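Local coordinates for protein beta-glucuronidase (uncultured Clostridium sp., PDB 6U7J) that probably hydrolyses beta-glucuronides, estrogen conjugates among them, as a gut microbial glycoside hydrolase of family 2 built on a TIM barrel, at residues E417-E422 with M449-E454; A424-F429 with E455-Q460; V464-R469 with P501-E506. One frame throughout, in Å; residues are numbered along the deposited sequence.

Contact 1: E417-E422 with M449-E454; sequences EPHSSE and MNVDVE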
loop_
_atom_site.group_PDB
_atom_site.type_symbol
_atom_site.label_atom_id
_atom_site.label_comp_id
_atom_site.label_asym_id
_atom_site.label_seq_id
_atom_site.Cartn_x
_atom_site.Cartn_y
_atom_site.Cartn_z
ATOM N N GLU B 417 23.638 -21.184 -10.798
ATOM C CA GLU B 417 24.459 -20.000 -11.011
ATOM C C GLU B 417 25.874 -20.078 -10.382
ATOM O O GLU B 417 26.281 -19.217 -9.663
ATOM C CB GLU B 417 23.745 -18.762 -10.480
ATOM C CG GLU B 417 22.437 -18.420 -11.214
ATOM C CD GLU B 417 21.910 -17.008 -10.882
ATOM O OE1 GLU B 417 22.299 -16.427 -9.847
ATOM O OE2 GLU B 417 21.097 -16.481 -11.664
ATOM N N PRO B 418 26.621 -21.147 -10.702
ATOM C CA PRO B 418 28.023 -21.173 -10.275
ATOM C C PRO B 418 28.839 -20.239 -11.151
ATOM O O PRO B 418 28.459 -19.907 -12.272
ATOM C CB PRO B 418 28.430 -22.637 -10.497
ATOM C CG PRO B 418 27.641 -23.024 -11.717
ATOM C CD PRO B 418 26.311 -22.274 -11.605
ATOM N N HIS B 419 29.987 -19.813 -10.623
ATOM C CA HIS B 419 30.886 -18.957 -11.397
ATOM C C HIS B 419 31.661 -19.842 -12.373
ATOM O O HIS B 419 32.857 -20.107 -12.228
ATOM C CB HIS B 419 31.813 -18.177 -10.479
ATOM C CG HIS B 419 32.485 -17.022 -11.156
ATOM N ND1 HIS B 419 33.822 -16.729 -10.988
ATOM C CD2 HIS B 419 31.999 -16.082 -12.004
ATOM C CE1 HIS B 419 34.131 -15.662 -11.703
ATOM N NE2 HIS B 419 33.044 -15.253 -12.331
ATOM N N SER B 420 30.934 -20.324 -13.380
ATOM C CA SER B 420 31.423 -21.372 -14.267
ATOM C C SER B 420 32.290 -20.832 -15.404
ATOM O O SER B 420 32.628 -21.588 -16.321
ATOM C CB SER B 420 30.240 -22.176 -14.829
ATOM O OG SER B 420 29.350 -21.357 -15.573
ATOM N N SER B 421 32.638 -19.548 -15.364
ATOM C CA SER B 421 33.631 -18.985 -16.269
ATOM C C SER B 421 35.056 -19.345 -15.871
ATOM O O SER B 421 35.964 -19.199 -16.694
ATOM C CB SER B 421 33.504 -17.469 -16.293
ATOM O OG SER B 421 33.821 -16.970 -15.003
ATOM N N GLU B 422 35.271 -19.789 -14.628
ATOM C CA GLU B 422 36.596 -20.162 -14.152
ATOM C C GLU B 422 37.000 -21.525 -14.701
ATOM O O GLU B 422 36.203 -22.468 -14.699
ATOM C CB GLU B 422 36.625 -20.203 -12.621
ATOM C CG GLU B 422 36.270 -18.879 -11.945
ATOM C CD GLU B 422 36.154 -18.995 -10.421
ATOM O OE1 GLU B 422 36.803 -19.886 -9.831
ATOM O OE2 GLU B 422 35.409 -18.194 -9.811
ATOM N N MET B 449 22.688 -21.269 -15.567
ATOM C CA MET B 449 23.775 -20.374 -15.920
ATOM C C MET B 449 23.428 -18.938 -15.583
ATOM O O MET B 449 22.300 -18.488 -15.812
ATOM C CB MET B 449 24.066 -20.443 -17.424
ATOM C CG MET B 449 24.591 -21.774 -17.913
ATOM S SD MET B 449 26.288 -21.959 -17.394
ATOM C CE MET B 449 26.072 -23.151 -16.069
ATOM N N ASN B 450 24.423 -18.201 -15.105
ATOM C CA ASN B 450 24.349 -16.749 -15.143
ATOM C C ASN B 450 25.531 -16.080 -15.835
ATOM O O ASN B 450 25.363 -14.955 -16.307
ATOM C CB ASN B 450 24.202 -16.176 -13.726
ATOM C CG ASN B 450 25.517 -16.052 -13.027
ATOM O OD1 ASN B 450 26.143 -17.055 -12.697
ATOM N ND2 ASN B 450 25.971 -14.823 -12.819
ATOM N N VAL B 451 26.704 -16.726 -15.937
ATOM C CA VAL B 451 27.871 -16.128 -16.596
ATOM C C VAL B 451 27.596 -15.995 -18.089
ATOM O O VAL B 451 26.667 -16.618 -18.613
ATOM C CB VAL B 451 29.154 -16.952 -16.375
ATOM C CG1 VAL B 451 29.466 -17.144 -14.888
ATOM C CG2 VAL B 451 29.050 -18.295 -17.088
ATOM N N ASP B 452 28.418 -15.209 -18.787
ATOM C CA ASP B 452 28.230 -14.995 -20.218
ATOM C C ASP B 452 28.465 -16.292 -20.992
ATOM O O ASP B 452 29.319 -17.109 -20.627
ATOM C CB ASP B 452 29.173 -13.895 -20.721
ATOM C CG ASP B 452 28.926 -12.542 -20.040
ATOM O OD1 ASP B 452 27.747 -12.201 -19.783
ATOM O OD2 ASP B 452 29.909 -11.809 -19.770
ATOM N N VAL B 453 27.693 -16.483 -22.067
ATOM C CA VAL B 453 27.777 -17.728 -22.826
ATOM C C VAL B 453 29.178 -17.941 -23.389
ATOM O O VAL B 453 29.659 -19.079 -23.464
ATOM C CB VAL B 453 26.713 -17.753 -23.941
ATOM C CG1 VAL B 453 26.835 -16.518 -24.838
ATOM C CG2 VAL B 453 26.831 -19.029 -24.758
ATOM N N GLU B 454 29.862 -16.860 -23.772
ATOM C CA GLU B 454 31.234 -16.982 -24.257
ATOM C C GLU B 454 32.166 -17.539 -23.189
ATOM O O GLU B 454 33.127 -18.243 -23.513
ATOM C CB GLU B 454 31.746 -15.621 -24.738
ATOM C CG GLU B 454 30.891 -14.992 -25.821
ATOM C CD GLU B 454 29.789 -14.114 -25.247
ATOM O OE1 GLU B 454 29.641 -14.084 -24.000
ATOM O OE2 GLU B 454 29.071 -13.458 -26.041
HETATM O O HOH W 1 26.988 -19.677 -14.420
#
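At the C-terminal rim of the TIM barrel, the loop that leaves strand 409-416 at Glu417 packs against the loop that leaves the next strand, 445-449, at Met449 and Asn450. Glu417 follows an asparagine at its strand end, the place of the acid/base glutamate in family 2 hydrolases, so it probably belongs to the active site. Its extended side chain crosses that of Asn450 at about a right angle: Glu417 CD lies 3.7 Å from Asn450 CB, and Glu417 CB is equally far from Asn450 OD1. The carboxylate reaches on to Asn468 ND2 through OE2. No direct hydrogen bond links 417-422 with 449-454; one water bridges them. It donates to Pro418 O at 2.6 Å and to Ser420 OG at 3.1 Å, and accepts from Asn450 N at 3.0 Å. Just beyond Pro418, a type I turn from His419 to Glu422 folds the first loop back, and a His-carboxylate hydrogen bond from His419 ND1 to Glu422 OE2, modelled doubtfully short, links the side chains at its ends. Val451 packs against this bend. Its CG1 meets the His419 ring obliquely, 4.0 Å from CD2. Ser420 OG, set between its own backbone N and carbonyl carbon (chi1 60°), is hydrogen-bonded to Asp456 and lies 3.4 Å from Val451 CG2 and 3.6 Å from Met449 SD.

Contact 2: A424-F429 with E455-Q460; sequences ASRNYF and EDKISQ. Unlike the reference sequence in segment 455-460: Glu455 (reference Asp).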
loop_
_atom_site.group_PDB
_atom_site.type_symbol
_atom_site.label_atom_id
_atom_site.label_comp_id
_atom_site.label_asym_id
_atom_site.label_seq_id
_atom_site.Cartn_x
_atom_site.Cartn_y
_atom_site.Cartn_z
ATOM N N ALA B 424 39.023 -23.706 -13.442
ATOM C CA ALA B 424 38.987 -24.721 -12.400
ATOM C C ALA B 424 37.588 -25.273 -12.172
ATOM O O ALA B 424 37.452 -26.315 -11.524
ATOM C CB ALA B 424 39.543 -24.159 -11.088
ATOM N N SER B 425 36.548 -24.615 -12.692
ATOM C CA SER B 425 35.197 -25.133 -12.516
ATOM C C SER B 425 34.873 -26.279 -13.471
ATOM O O SER B 425 33.941 -27.049 -13.199
ATOM C CB SER B 425 34.175 -23.996 -12.675
ATOM O OG SER B 425 33.736 -23.855 -14.021
ATOM N N ARG B 426 35.622 -26.426 -14.567
ATOM C CA ARG B 426 35.326 -27.497 -15.515
ATOM C C ARG B 426 35.532 -28.876 -14.888
ATOM O O ARG B 426 34.657 -29.748 -14.985
ATOM C CB ARG B 426 36.181 -27.345 -16.774
ATOM C CG ARG B 426 35.798 -28.329 -17.891
ATOM C CD ARG B 426 36.921 -28.507 -18.890
ATOM N NE ARG B 426 37.536 -27.225 -19.208
ATOM C CZ ARG B 426 37.140 -26.445 -20.206
ATOM N NH1 ARG B 426 36.133 -26.840 -20.980
ATOM N NH2 ARG B 426 37.746 -25.280 -20.427
ATOM N N ASN B 427 36.684 -29.099 -14.243
ATOM C CA ASN B 427 36.925 -30.387 -13.587
ATOM C C ASN B 427 35.901 -30.657 -12.487
ATOM O O ASN B 427 35.446 -31.795 -12.317
ATOM C CB ASN B 427 38.338 -30.429 -12.996
ATOM C CG ASN B 427 39.415 -30.665 -14.046
ATOM O OD1 ASN B 427 39.124 -30.908 -15.222
ATOM N ND2 ASN B 427 40.672 -30.570 -13.625
ATOM N N TYR B 428 35.553 -29.625 -11.709
ATOM C CA TYR B 428 34.600 -29.790 -10.614
ATOM C C TYR B 428 33.288 -30.349 -11.133
ATOM O O TYR B 428 32.812 -31.393 -10.676
ATOM C CB TYR B 428 34.374 -28.447 -9.899
ATOM C CG TYR B 428 33.477 -28.544 -8.683
ATOM C CD1 TYR B 428 32.094 -28.607 -8.813
ATOM C CD2 TYR B 428 34.018 -28.580 -7.400
ATOM C CE1 TYR B 428 31.281 -28.714 -7.709
ATOM C CE2 TYR B 428 33.204 -28.672 -6.279
ATOM C CZ TYR B 428 31.841 -28.747 -6.442
ATOM O OH TYR B 428 31.029 -28.856 -5.339
ATOM N N PHE B 429 32.699 -29.679 -12.112
ATOM C CA PHE B 429 31.377 -30.083 -12.551
ATOM C C PHE B 429 31.406 -31.310 -13.439
ATOM O O PHE B 429 30.402 -32.026 -13.506
ATOM C CB PHE B 429 30.685 -28.890 -13.220
ATOM C CG PHE B 429 30.261 -27.844 -12.219
ATOM C CD1 PHE B 429 29.138 -28.046 -11.429
ATOM C CD2 PHE B 429 31.032 -26.724 -12.002
ATOM C CE1 PHE B 429 28.755 -27.105 -10.472
ATOM C CE2 PHE B 429 30.665 -25.780 -11.051
ATOM C CZ PHE B 429 29.519 -25.974 -10.284
ATOM N N GLU B 455 31.895 -17.258 -21.914
ATOM C CA GLU B 455 32.808 -17.636 -20.850
ATOM C C GLU B 455 32.445 -18.940 -20.152
ATOM O O GLU B 455 33.299 -19.497 -19.452
ATOM C CB GLU B 455 32.888 -16.513 -19.816
ATOM C CG GLU B 455 33.149 -15.154 -20.435
ATOM C CD GLU B 455 34.345 -14.455 -19.815
ATOM O OE1 GLU B 455 34.371 -13.205 -19.831
ATOM O OE2 GLU B 455 35.256 -15.153 -19.308
ATOM N N ASP B 456 31.227 -19.445 -20.329
ATOM C CA ASP B 456 30.835 -20.667 -19.642
ATOM C C ASP B 456 31.749 -21.813 -20.046
ATOM O O ASP B 456 32.192 -21.907 -21.194
ATOM C CB ASP B 456 29.388 -21.059 -19.956
ATOM C CG ASP B 456 29.010 -22.393 -19.324
ATOM O OD1 ASP B 456 29.262 -22.547 -18.112
ATOM O OD2 ASP B 456 28.500 -23.294 -20.021
ATOM N N LYS B 457 32.012 -22.706 -19.093
ATOM C CA LYS B 457 32.898 -23.826 -19.353
ATOM C C LYS B 457 32.339 -25.168 -18.894
ATOM O O LYS B 457 33.083 -26.152 -18.900
ATOM C CB LYS B 457 34.262 -23.564 -18.711
ATOM C CG LYS B 457 35.059 -22.496 -19.468
ATOM C CD LYS B 457 36.328 -22.102 -18.753
ATOM C CE LYS B 457 36.966 -20.912 -19.428
ATOM N NZ LYS B 457 36.048 -19.732 -19.428
ATOM N N ILE B 458 31.052 -25.257 -18.533
ATOM C CA ILE B 458 30.544 -26.503 -17.964
ATOM C C ILE B 458 29.267 -27.016 -18.627
ATOM O O ILE B 458 28.907 -28.186 -18.451
ATOM C CB ILE B 458 30.317 -26.367 -16.444
ATOM C CG1 ILE B 458 29.086 -25.500 -16.139
ATOM C CG2 ILE B 458 31.562 -25.830 -15.750
ATOM C CD1 ILE B 458 28.608 -25.622 -14.675
ATOM N N SER B 459 28.569 -26.181 -19.397
ATOM C CA SER B 459 27.259 -26.614 -19.880
ATOM C C SER B 459 27.351 -27.754 -20.886
ATOM O O SER B 459 26.343 -28.439 -21.112
ATOM C CB SER B 459 26.476 -25.452 -20.498
ATOM O OG SER B 459 25.940 -24.622 -19.479
ATOM N N GLN B 460 28.526 -27.989 -21.483
ATOM C CA GLN B 460 28.679 -29.147 -22.362
ATOM C C GLN B 460 28.377 -30.464 -21.644
ATOM O O GLN B 460 28.047 -31.451 -22.308
ATOM C CB GLN B 460 30.088 -29.189 -22.956
ATOM C CG GLN B 460 31.199 -29.424 -21.932
ATOM C CD GLN B 460 31.672 -28.124 -21.299
ATOM O OE1 GLN B 460 31.034 -27.083 -21.461
ATOM N NE2 GLN B 460 32.786 -28.176 -20.574
#
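The opening turn of helix 424-439 lies against the loop that follows strand 445-449, and the backbones come nearest where the CA atoms of Arg426 and Ile458 stand 5.5 Å apart. Ile458 points toward the helix. Its CD1 sits over one face of the Phe429 ring, 3.9 Å from the centroid and 19° off the ring normal, a CH-pi contact; Tyr428 CD1 covers the opposite face, so the ring is held between the two. The other branch, Ile458 CG2, comes anti to its carbonyl carbon and touches Ser425 OG at 3.4 Å, while that hydroxyl is hydrogen-bonded to Glu422 O. On the outer flank, Arg426 swings away from its backbone N (chi1 -173°) and crosses Lys457 at about a right angle. Lys457 CB lies over one guanidinium face, toward its rim, and Arg426 CG is 3.6 Å from Lys457 O. Lys457 O takes a 2.6 Å hydrogen bond from Gln460 NE2, which approaches from above the carbonyl plane. Asp456 shapes the loop from within: OD1 receives Ile458 N in an Asx turn, and OD2 receives Ser459 N at 3.0 Å on its syn side. With no hydrogen bond between the segments, van der Waals contact joins them, apolar at Ile458 and Phe429 and mixed around Arg426. The two basic ends stay 5.9 Å apart (Arg426 NH2 to Lys457 NZ), and each has its own partners, Glu423 for the arginine and the carbonyls of Glu455 and Ser421 for the lysine, which should ease any repulsion between like charges.

Contact 3: V464-R469 with P501-E506; sequences VVCINR and PVIVTE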
loop_
_atom_site.group_PDB
_atom_site.type_symbol
_atom_site.label_atom_id
_atom_site.label_comp_id
_atom_site.label_asym_id
_atom_site.label_seq_id
_atom_site.Cartn_x
_atom_site.Cartn_y
_atom_site.Cartn_z
ATOM N N VAL B 464 20.330 -30.533 -20.848
ATOM C CA VAL B 464 19.564 -29.333 -21.165
ATOM C C VAL B 464 20.362 -28.139 -20.684
ATOM O O VAL B 464 21.002 -28.200 -19.627
ATOM C CB VAL B 464 18.163 -29.360 -20.508
ATOM C CG1 VAL B 464 17.433 -28.023 -20.708
ATOM C CG2 VAL B 464 17.340 -30.502 -21.067
ATOM N N VAL B 465 20.359 -27.064 -21.467
ATOM C CA VAL B 465 20.993 -25.811 -21.053
ATOM C C VAL B 465 19.936 -24.915 -20.424
ATOM O O VAL B 465 18.870 -24.676 -21.017
ATOM C CB VAL B 465 21.679 -25.121 -22.245
ATOM C CG1 VAL B 465 22.152 -23.719 -21.846
ATOM C CG2 VAL B 465 22.838 -25.953 -22.739
ATOM N N CYS B 466 20.233 -24.416 -19.227
ATOM C CA CYS B 466 19.303 -23.621 -18.426
ATOM C C CYS B 466 19.972 -22.283 -18.137
ATOM O O CYS B 466 21.078 -22.257 -17.583
ATOM C CB CYS B 466 18.970 -24.359 -17.128
ATOM S SG CYS B 466 17.879 -25.777 -17.353
ATOM N N ILE B 467 19.329 -21.180 -18.513
ATOM C CA ILE B 467 19.922 -19.861 -18.330
ATOM C C ILE B 467 18.993 -18.974 -17.510
ATOM O O ILE B 467 17.766 -18.994 -17.684
ATOM C CB ILE B 467 20.281 -19.189 -19.677
ATOM C CG1 ILE B 467 19.021 -18.815 -20.472
ATOM C CG2 ILE B 467 21.176 -20.114 -20.499
ATOM C CD1 ILE B 467 19.308 -18.042 -21.741
ATOM N N ASN B 468 19.595 -18.213 -16.597
ATOM C CA ASN B 468 18.915 -17.207 -15.795
ATOM C C ASN B 468 19.229 -15.844 -16.404
ATOM O O ASN B 468 20.388 -15.416 -16.412
ATOM C CB ASN B 468 19.378 -17.260 -14.337
ATOM C CG ASN B 468 18.912 -18.522 -13.610
ATOM O OD1 ASN B 468 18.147 -19.325 -14.149
ATOM N ND2 ASN B 468 19.369 -18.691 -12.370
ATOM N N ARG B 469 18.206 -15.166 -16.911
ATOM C CA ARG B 469 18.432 -13.982 -17.726
ATOM C C ARG B 469 17.423 -12.919 -17.346
ATOM O O ARG B 469 16.218 -13.186 -17.335
ATOM C CB ARG B 469 18.319 -14.314 -19.220
ATOM C CG ARG B 469 19.595 -14.931 -19.801
ATOM C CD ARG B 469 20.747 -13.975 -19.626
ATOM N NE ARG B 469 22.037 -14.491 -20.064
ATOM C CZ ARG B 469 22.985 -14.912 -19.232
ATOM N NH1 ARG B 469 22.767 -14.904 -17.917
ATOM N NH2 ARG B 469 24.158 -15.330 -19.704
ATOM N N PRO B 501 18.674 -28.279 -26.286
ATOM C CA PRO B 501 17.491 -27.475 -25.958
ATOM C C PRO B 501 17.771 -26.553 -24.779
ATOM O O PRO B 501 18.615 -26.844 -23.921
ATOM C CB PRO B 501 16.423 -28.518 -25.606
ATOM C CG PRO B 501 16.943 -29.826 -26.090
ATOM C CD PRO B 501 18.437 -29.720 -26.100
ATOM N N VAL B 502 17.050 -25.429 -24.753
ATOM C CA VAL B 502 17.257 -24.356 -23.783
ATOM C C VAL B 502 15.965 -24.113 -23.009
ATOM O O VAL B 502 14.875 -24.051 -23.595
ATOM C CB VAL B 502 17.721 -23.053 -24.461
ATOM C CG1 VAL B 502 17.899 -21.953 -23.423
ATOM C CG2 VAL B 502 19.020 -23.277 -25.218
ATOM N N ILE B 503 16.096 -23.993 -21.690
ATOM C CA ILE B 503 15.056 -23.482 -20.810
ATOM C C ILE B 503 15.548 -22.157 -20.243
ATOM O O ILE B 503 16.706 -22.049 -19.818
ATOM C CB ILE B 503 14.739 -24.470 -19.674
ATOM C CG1 ILE B 503 14.287 -25.821 -20.222
ATOM C CG2 ILE B 503 13.672 -23.911 -18.741
ATOM C CD1 ILE B 503 14.140 -26.849 -19.134
ATOM N N VAL B 504 14.688 -21.143 -20.259
ATOM C CA VAL B 504 14.956 -19.909 -19.523
ATOM C C VAL B 504 14.417 -20.154 -18.119
ATOM O O VAL B 504 13.206 -20.095 -17.877
ATOM C CB VAL B 504 14.330 -18.677 -20.180
ATOM C CG1 VAL B 504 14.673 -17.414 -19.360
ATOM C CG2 VAL B 504 14.827 -18.508 -21.627
ATOM N N THR B 505 15.314 -20.499 -17.202
ATOM C CA THR B 505 14.884 -20.955 -15.885
ATOM C C THR B 505 14.526 -19.804 -14.951
ATOM O O THR B 505 13.902 -20.051 -13.911
ATOM C CB THR B 505 15.969 -21.842 -15.250
ATOM O OG1 THR B 505 17.271 -21.334 -15.575
ATOM C CG2 THR B 505 15.854 -23.306 -15.743
ATOM N N GLU B 506 14.877 -18.568 -15.306
ATOM C CA GLU B 506 14.580 -17.391 -14.494
ATOM C C GLU B 506 14.532 -16.171 -15.404
ATOM O O GLU B 506 15.401 -16.000 -16.268
ATOM C CB GLU B 506 15.634 -17.153 -13.390
ATOM C CG GLU B 506 15.640 -18.163 -12.235
ATOM C CD GLU B 506 16.620 -17.794 -11.122
ATOM O OE1 GLU B 506 16.974 -16.604 -11.009
ATOM O OE2 GLU B 506 17.054 -18.695 -10.358
#
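Thr505 OG1 donates a short 2.6 Å hydrogen bond to Asn468 OD1, meeting it nearly along the C=O axis. The Thr505 hydroxyl is put there by its position between backbone N and carbonyl carbon (chi1 37°). Beside it the Asn468 amide stacks on the Glu506 carboxylate, their planes 25° apart and Asn468 CG 3.5 Å from Glu506 CD. Outside the pair, the Glu506 oxygens go to Tyr470 OH and Arg338. The backbones of strands 465-468 and 502-506 run parallel, tied first by Val465 N to Pro501 O (3.0 Å), Ile503 N to Val465 O (2.9 Å) and Ile467 N to Ile503 O (3.1 Å). Thr505 N then bonds to Ile467 O. Here the register slips by one residue in a beta bulge, so that Asn468 pairs with Glu506, and Arg469 N bonds to Glu506 O beyond the bulge. Toward the barrel interior Thr505 CG2 touches Cys466 SG at 3.6 Å, and farther down Val464 CG1 meets Ile503 CD1 at 3.8 Å. On the other face Val465 and Ile467 lie against Trp494 of helix 480-498, beside Val502 and Val504. This is the right-handed beta-alpha-beta unit of a TIM barrel; in family 2 and its relatives the nucleophilic glutamate ends the seventh strand, the position Glu506 occupies here.

From the N terminus, strand 409-416 runs into 417-422, and the chain turns directly into helix 424-439. Strand 445-449 then returns to the barrel and gives way to 449-454 and 455-460. Contact 1 closes the loop around that helix and strand. Contact 2 closes a second one of similar length, and because their segments alternate the two cross; Ser421 O to Lys457 NZ and a further polar contact between 417-422 and 455-460 stitch them together. Contact 3 follows in series, closing helix 480-498 between neighbouring strands, and joins contact 1 through strand pairing of Met449 with Cys466 and Asn468. Together they tie the barrel's fourth to seventh strands at the probable active-site end.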